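Local coordinates for protein carboxypeptidase A (Helicoverpa armigera, PDB 1JQG) that probably removes amino acids one at a time from the C-terminal end of peptides, as a zinc-dependent metallocarboxypeptidase made as a proenzyme, at residues 175-180 and 302-307; 255-260 and 367-372; 171-176 and 212-217. One frame throughout, in Å; residues are numbered along the deposited sequence.

Contacts 1 and 3 lie in the mixed sheet of the catalytic domain and share strand 173-178, which pairs in parallel with strand 299-307 in contact 1 and with strand 212-216 in contact 3. Both are buried, but contact 1 runs toward the zinc and carries a polar chain of amide, carboxylate and imidazole, whereas contact 3 lies farther from the metal, is mostly apolar and holds its charges at the start of the strands. Contact 2 is only partly buried: it sets a loop against helix 366-373, without direct hydrogen bonds. Y302 of contact 1 packs on S367 and A370 of that helix, so contacts 1 and 2 touch, while contacts 2 and 3 do not.

Contact 1 of 3, residues 175-180 and 302-307. With ZN (zinc ion), chain B.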
# COMPACT_ATOMS: atom_id res chain seq x y z
N MET A 175 11.85 -0.21 9.05
CA MET A 175 10.65 0.64 9.00
C MET A 175 9.58 -0.09 8.21
O MET A 175 9.84 -0.70 7.18
CB MET A 175 10.95 2.04 8.44
CG MET A 175 9.84 3.02 8.75
SD MET A 175 10.16 4.67 8.16
CE MET A 175 8.48 5.28 8.00
N MET A 176 8.34 0.06 8.64
CA MET A 176 7.19 -0.53 7.93
C MET A 176 6.00 0.40 7.94
O MET A 176 5.77 1.14 8.90
CB MET A 176 6.92 -1.82 8.67
CG MET A 176 5.78 -2.67 8.18
SD MET A 176 5.38 -3.85 9.51
CE MET A 176 7.00 -4.44 9.91
N GLN A 177 5.29 0.48 6.82
CA GLN A 177 4.12 1.37 6.74
C GLN A 177 3.03 0.82 5.85
O GLN A 177 3.27 0.06 4.95
CB GLN A 177 4.45 2.77 6.20
CG GLN A 177 5.11 2.76 4.82
CD GLN A 177 5.44 4.15 4.33
OE1 GLN A 177 6.14 4.85 5.06
NE2 GLN A 177 4.94 4.53 3.15
N SER A 178 1.81 1.28 6.04
CA SER A 178 0.66 0.85 5.28
C SER A 178 -0.37 1.97 5.15
O SER A 178 -0.23 3.00 5.78
CB SER A 178 0.02 -0.43 5.87
OG SER A 178 -0.52 -0.24 7.16
N LEU A 179 -1.34 1.75 4.26
CA LEU A 179 -2.43 2.68 4.03
C LEU A 179 -2.01 4.02 3.44
O LEU A 179 -2.71 5.00 3.54
CB LEU A 179 -3.26 2.86 5.30
CG LEU A 179 -4.19 1.69 5.68
CD1 LEU A 179 -5.04 2.00 6.90
CD2 LEU A 179 -5.11 1.22 4.56
N LEU A 180 -0.94 4.07 2.69
CA LEU A 180 -0.50 5.24 1.95
C LEU A 180 -1.58 5.56 0.90
O LEU A 180 -1.94 6.73 0.70
CB LEU A 180 0.88 5.02 1.34
CG LEU A 180 1.60 6.25 0.79
CD1 LEU A 180 1.84 7.23 1.90
CD2 LEU A 180 2.90 5.96 0.06
N TYR A 302 13.30 -1.05 4.61
CA TYR A 302 12.13 -0.21 4.52
C TYR A 302 11.06 -0.90 3.66
O TYR A 302 11.35 -1.29 2.53
CB TYR A 302 12.48 1.15 3.90
CG TYR A 302 11.31 2.07 3.67
CD1 TYR A 302 10.89 2.94 4.66
CD2 TYR A 302 10.61 2.08 2.44
CE1 TYR A 302 9.84 3.83 4.49
CE2 TYR A 302 9.55 2.96 2.25
CZ TYR A 302 9.18 3.84 3.29
OH TYR A 302 8.12 4.66 3.07
N LEU A 303 9.84 -0.99 4.19
CA LEU A 303 8.76 -1.67 3.51
C LEU A 303 7.52 -0.79 3.39
O LEU A 303 6.92 -0.35 4.36
CB LEU A 303 8.42 -3.00 4.19
CG LEU A 303 9.54 -4.03 4.34
CD1 LEU A 303 9.11 -5.26 5.11
CD2 LEU A 303 10.11 -4.44 2.98
N ASP A 304 7.10 -0.54 2.17
CA ASP A 304 5.87 0.20 1.87
C ASP A 304 4.83 -0.82 1.41
O ASP A 304 4.89 -1.30 0.27
CB ASP A 304 6.14 1.25 0.78
CG ASP A 304 4.97 2.17 0.54
OD1 ASP A 304 4.01 2.21 1.33
OD2 ASP A 304 5.00 2.89 -0.49
N ILE A 305 3.91 -1.15 2.30
CA ILE A 305 2.92 -2.18 2.04
C ILE A 305 1.71 -1.68 1.30
O ILE A 305 0.87 -0.95 1.83
CB ILE A 305 2.52 -2.93 3.35
CG1 ILE A 305 3.82 -3.53 3.97
CG2 ILE A 305 1.53 -4.06 3.10
CD1 ILE A 305 3.64 -4.20 5.31
N HIS A 306 1.53 -2.17 0.08
CA HIS A 306 0.38 -1.87 -0.74
C HIS A 306 -0.40 -3.16 -1.06
O HIS A 306 -0.10 -4.27 -0.70
CB HIS A 306 0.79 -1.25 -2.09
CG HIS A 306 1.41 0.10 -1.94
ND1 HIS A 306 0.76 1.27 -2.16
CD2 HIS A 306 2.64 0.56 -1.55
CE1 HIS A 306 1.43 2.36 -2.03
NE2 HIS A 306 2.60 1.93 -1.61
N SER A 307 -1.51 -2.91 -1.74
CA SER A 307 -2.41 -3.83 -2.28
C SER A 307 -3.03 -3.33 -3.62
O SER A 307 -2.99 -2.13 -3.88
CB SER A 307 -3.63 -4.28 -1.46
OG SER A 307 -4.68 -3.32 -1.49
ZN ZN B . -0.93 1.54 -3.79
O HOH W 1 1.42 2.03 2.36
O HOH W 2 -0.15 0.84 -6.00
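With chi1 at 57°, Q177 holds CG between its backbone N and carbonyl carbon, and its extended chain carries the amide across to strand 302-307, between Y302 and D304. CG of D304 is turned away from its own N (chi1 -173°), which brings the carboxylate to meet it. The two amide ends divide the work: Q177 NE2 donates to D304 OD1 at 3.1 Å, coming from above the carboxylate plane, while Q177 OE1 takes a weak bond from Y302 OH at 2.8 Å. M175 SD sits at the edge of the Y302 ring, 3.8 Å from CE1, in a Met-aromatic contact. Beneath these side chains the strands run in parallel, with M175 O, Q177 N and Q177 O all bonded to the neighbouring backbone. Water 1 donates to D304 OD1 at 2.8 Å and to I305 O, and accepts from L180 N, bridging the point where the segments part. D304 OD2 takes H306 NE2 at 2.8 Å, within the imidazole plane, and the other ring nitrogen, H306 ND1, binds the zinc at 2.4 Å. H181, E184 and water 2 are the other ligands of the metal. With an alanine in place of Q177 the amide is gone, which would probably cost Y302 OH this weak acceptor and give the D304 carboxylate, still held by water 1 and H306, more freedom to turn. D304 is a second-shell residue of the zinc site: Q177 and water 1 hold its carboxylate, which, together with the zinc bond, helps set the rotation of the H306 ring, and its charge would probably make that imidazole a stronger electron donor to zinc.

Contact 2 of 3, residues 255-260 and 367-372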
# COMPACT_ATOMS: atom_id res chain seq x y z
N ARG A 255 3.49 9.49 -5.25
CA ARG A 255 4.06 10.21 -6.38
C ARG A 255 4.59 11.56 -5.86
O ARG A 255 5.07 12.41 -6.60
CB ARG A 255 3.08 10.44 -7.50
CG ARG A 255 2.26 9.26 -7.98
CD ARG A 255 3.08 8.43 -8.97
NE ARG A 255 2.35 7.22 -9.30
CZ ARG A 255 2.23 6.73 -10.52
NH1 ARG A 255 2.80 7.36 -11.54
NH2 ARG A 255 1.52 5.61 -10.68
N ASN A 256 4.50 11.78 -4.56
CA ASN A 256 4.92 13.00 -3.91
C ASN A 256 6.28 12.92 -3.21
O ASN A 256 6.69 13.84 -2.48
CB ASN A 256 3.83 13.36 -2.89
CG ASN A 256 3.86 14.85 -2.54
OD1 ASN A 256 3.75 15.67 -3.42
ND2 ASN A 256 3.97 15.08 -1.23
N PHE A 257 7.05 11.85 -3.45
CA PHE A 257 8.38 11.73 -2.83
C PHE A 257 9.49 12.23 -3.72
O PHE A 257 9.32 12.31 -4.92
CB PHE A 257 8.67 10.29 -2.42
CG PHE A 257 7.88 9.83 -1.21
CD1 PHE A 257 6.54 9.49 -1.31
CD2 PHE A 257 8.48 9.80 0.05
CE1 PHE A 257 5.83 9.11 -0.19
CE2 PHE A 257 7.79 9.42 1.18
CZ PHE A 257 6.44 9.05 1.06
N GLY A 258 10.61 12.62 -3.15
CA GLY A 258 11.71 13.32 -3.78
C GLY A 258 12.57 12.56 -4.74
O GLY A 258 13.35 13.20 -5.46
N MET A 259 12.43 11.25 -4.87
CA MET A 259 13.22 10.48 -5.83
C MET A 259 12.64 10.59 -7.23
O MET A 259 11.64 9.98 -7.60
CB MET A 259 13.25 9.02 -5.37
CG MET A 259 14.55 8.33 -5.62
SD MET A 259 14.86 7.83 -7.31
CE MET A 259 16.61 8.17 -7.44
N ASN A 260 13.21 11.47 -8.02
CA ASN A 260 12.81 11.72 -9.41
C ASN A 260 11.37 12.23 -9.55
O ASN A 260 10.58 11.88 -10.45
CB ASN A 260 13.04 10.50 -10.30
CG ASN A 260 14.51 10.16 -10.46
OD1 ASN A 260 14.96 9.06 -10.13
ND2 ASN A 260 15.31 11.11 -10.96
N SER A 367 9.25 3.91 -1.39
CA SER A 367 10.35 2.95 -1.32
C SER A 367 11.59 3.41 -2.08
O SER A 367 12.71 3.14 -1.64
CB SER A 367 9.92 1.55 -1.74
OG SER A 367 9.49 1.42 -3.08
N ASP A 368 11.40 4.10 -3.22
CA ASP A 368 12.52 4.62 -3.98
C ASP A 368 13.30 5.71 -3.23
O ASP A 368 14.53 5.76 -3.29
CB ASP A 368 12.05 5.17 -5.33
CG ASP A 368 11.83 4.09 -6.36
OD1 ASP A 368 11.33 4.36 -7.46
OD2 ASP A 368 12.11 2.90 -6.13
N TYR A 369 12.57 6.59 -2.54
CA TYR A 369 13.16 7.67 -1.80
C TYR A 369 13.95 7.15 -0.59
O TYR A 369 15.09 7.57 -0.40
CB TYR A 369 12.13 8.73 -1.37
CG TYR A 369 12.71 9.79 -0.43
CD1 TYR A 369 13.35 10.92 -0.93
CD2 TYR A 369 12.64 9.69 0.95
CE1 TYR A 369 13.89 11.90 -0.12
CE2 TYR A 369 13.16 10.63 1.80
CZ TYR A 369 13.79 11.74 1.25
OH TYR A 369 14.30 12.68 2.10
N ALA A 370 13.35 6.23 0.14
CA ALA A 370 13.95 5.59 1.28
C ALA A 370 15.26 4.88 0.95
O ALA A 370 16.21 4.99 1.71
CB ALA A 370 13.01 4.49 1.80
N MET A 371 15.28 4.24 -0.21
CA MET A 371 16.47 3.64 -0.80
C MET A 371 17.56 4.67 -1.10
O MET A 371 18.73 4.41 -0.87
CB MET A 371 16.10 2.90 -2.09
CG MET A 371 17.31 2.32 -2.79
SD MET A 371 17.23 0.53 -2.91
CE MET A 371 19.01 0.27 -2.67
N GLN A 372 17.17 5.83 -1.57
CA GLN A 372 18.09 6.90 -1.93
C GLN A 372 18.64 7.64 -0.73
O GLN A 372 19.77 8.15 -0.68
CB GLN A 372 17.38 7.90 -2.86
CG GLN A 372 18.17 9.13 -3.20
CD GLN A 372 17.35 10.25 -3.81
OE1 GLN A 372 16.43 10.80 -3.20
NE2 GLN A 372 17.65 10.65 -5.05
O HOH W 3 11.01 7.29 -7.76
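M259 makes the broadest contact with helix 366-373, its side chain lying along the helix between D368 and Q372. CG rests 3.5 Å from D368 O, and CB packs 4.0 Å from D368 CB. The chain then bends at chi2 (-76°) and chi3, bringing the methyl CE to 3.6 Å from Q372 NE2, so that the methionine crosses the aliphatic and amide parts of the glutamine obliquely. Two residues earlier in the loop, F257 CB meets Y369 CB at 3.9 Å, the two side chains crossing at about a right angle. Y369 has CG anti to its N (chi1 173°), which lays ring atom CD1 beside the backbone of G258 and M259; M259 N stands at the ring edge, 4.1 Å from Y369 CD1. Water 3 supplies the polar link, donating to M259 O at 2.8 Å and to D368 OD1 at 3.0 Å. Farther out, D368 OD1 also accepts a hydrogen bond from G317 N, which helps to position the carboxylate that receives the water. The two aromatic residues share F280 as a neighbour: it stands edge-to-face to Y369 and meets the F257 ring at a steep angle. Backbone hydrogen bonds tie F257 and M259 to G364, which lies just ahead of helix 366-373, and helix 283-294 covers F257 and Y369. With no direct hydrogen bond between the segments, cohesion across this partly buried contact is mostly van der Waals packing of M259 and of the F257 and Y369 side chains, and one water supplies the polar coupling between loop and helix.

Contact 3 of 3, residues 171-176 and 212-217; sequences KPVVMM and DWIILP
D212 OD1 is gripped by K171 NZ, in a weak salt-bridge contact of 3.4 Å, and by a hydrogen bond from S162 OG; the other carboxylate oxygen, OD2, pairs with R298. The lysine reaches it through a bend at chi3 (54°), which lays CE alongside OD1, and T164 OG1 gives NZ a second partner. Beside this charged corner the strands pair in parallel: P172 O accepts D212 N at 3.0 Å, and M176 N meets I214 O at 2.8 Å. Strand 173-178, helix 187-200 and strand 212-216 form a beta-alpha-beta crossover in the mixed sheet of the zinc carboxypeptidase fold, and the helix touches M176, W213 and I215. On that side V174 and W213 lie side by side, with V174 CB over one face of the indole near its rim and CG1 3.7 Å from CZ3. M176 approaches the same ring obliquely, its CE 4.0 Å from W213 CZ3, while W213 NE1 donates to L207 O. Helix 402-421 also covers V174, M176 and W213. The opposite face of the sheet carries V173, M175 and I214: M175 CG packs 3.7 Å from I214 CG2, and V173 CG1 lies against I214 CD1.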
# COMPACT_ATOMS: atom_id res chain seq x y z
N LYS A 171 22.20 -1.67 16.77
CA LYS A 171 21.05 -2.41 16.28
C LYS A 171 20.48 -1.75 15.03
O LYS A 171 20.24 -0.54 14.96
CB LYS A 171 19.94 -2.55 17.34
CG LYS A 171 20.40 -3.25 18.62
CD LYS A 171 19.43 -3.21 19.77
CE LYS A 171 18.07 -3.74 19.36
NZ LYS A 171 17.18 -3.77 20.56
N PRO A 172 20.18 -2.55 14.01
CA PRO A 172 19.57 -2.06 12.79
C PRO A 172 18.11 -1.66 12.97
O PRO A 172 17.42 -2.24 13.80
CB PRO A 172 19.65 -3.27 11.83
CG PRO A 172 19.62 -4.43 12.75
CD PRO A 172 20.45 -3.99 13.94
N VAL A 173 17.60 -0.75 12.17
CA VAL A 173 16.20 -0.35 12.15
C VAL A 173 15.43 -0.84 10.91
O VAL A 173 15.90 -0.81 9.76
CB VAL A 173 16.12 1.19 12.17
CG1 VAL A 173 14.71 1.74 12.11
CG2 VAL A 173 16.77 1.72 13.43
N VAL A 174 14.25 -1.36 11.13
CA VAL A 174 13.34 -1.83 10.10
C VAL A 174 12.06 -0.99 10.11
O VAL A 174 11.34 -0.96 11.11
CB VAL A 174 12.99 -3.32 10.31
CG1 VAL A 174 11.93 -3.78 9.31
CG2 VAL A 174 14.26 -4.15 10.23
N MET A 175 11.85 -0.21 9.05
CA MET A 175 10.65 0.64 9.00
C MET A 175 9.58 -0.09 8.21
O MET A 175 9.84 -0.70 7.18
CB MET A 175 10.95 2.04 8.44
CG MET A 175 9.84 3.02 8.75
SD MET A 175 10.16 4.67 8.16
CE MET A 175 8.48 5.28 8.00
N MET A 176 8.34 0.06 8.64
CA MET A 176 7.19 -0.53 7.93
C MET A 176 6.00 0.40 7.94
O MET A 176 5.77 1.14 8.90
CB MET A 176 6.92 -1.82 8.67
CG MET A 176 5.78 -2.67 8.18
SD MET A 176 5.38 -3.85 9.51
CE MET A 176 7.00 -4.44 9.91
N ASP A 212 15.48 -2.89 16.00
CA ASP A 212 14.58 -1.78 16.34
C ASP A 212 13.54 -1.51 15.25
O ASP A 212 13.88 -1.60 14.06
CB ASP A 212 15.40 -0.50 16.51
CG ASP A 212 16.09 -0.41 17.84
OD1 ASP A 212 15.87 -1.25 18.71
OD2 ASP A 212 16.90 0.53 18.06
N TRP A 213 12.27 -1.40 15.61
CA TRP A 213 11.20 -1.32 14.61
C TRP A 213 10.42 0.00 14.69
O TRP A 213 10.21 0.64 15.73
CB TRP A 213 10.22 -2.47 14.72
CG TRP A 213 10.83 -3.83 14.75
CD1 TRP A 213 11.55 -4.41 15.77
CD2 TRP A 213 10.75 -4.82 13.72
NE1 TRP A 213 11.93 -5.69 15.43
CE2 TRP A 213 11.44 -5.97 14.18
CE3 TRP A 213 10.14 -4.88 12.47
CZ2 TRP A 213 11.55 -7.13 13.41
CZ3 TRP A 213 10.25 -6.00 11.71
CH2 TRP A 213 10.96 -7.13 12.17
N ILE A 214 10.00 0.46 13.50
CA ILE A 214 9.19 1.63 13.33
C ILE A 214 8.00 1.14 12.52
O ILE A 214 8.15 0.67 11.39
CB ILE A 214 9.92 2.77 12.61
CG1 ILE A 214 11.02 3.37 13.51
CG2 ILE A 214 8.94 3.89 12.20
CD1 ILE A 214 11.89 4.44 12.88
N ILE A 215 6.78 1.29 13.06
CA ILE A 215 5.58 0.87 12.36
C ILE A 215 4.57 1.98 12.29
O ILE A 215 4.12 2.46 13.33
CB ILE A 215 4.98 -0.38 13.02
CG1 ILE A 215 6.02 -1.52 13.06
CG2 ILE A 215 3.73 -0.84 12.26
CD1 ILE A 215 5.53 -2.84 13.61
N LEU A 216 4.15 2.32 11.07
CA LEU A 216 3.14 3.36 10.82
C LEU A 216 1.91 2.72 10.16
O LEU A 216 1.87 2.45 8.95
CB LEU A 216 3.73 4.47 9.94
CG LEU A 216 2.81 5.59 9.47
CD1 LEU A 216 2.24 6.41 10.61
CD2 LEU A 216 3.53 6.59 8.57
N PRO A 217 0.89 2.39 10.96
CA PRO A 217 -0.33 1.74 10.49
C PRO A 217 -1.08 2.52 9.44
O PRO A 217 -1.47 2.00 8.39
CB PRO A 217 -1.08 1.42 11.74
CG PRO A 217 -0.06 1.45 12.86
CD PRO A 217 0.91 2.53 12.43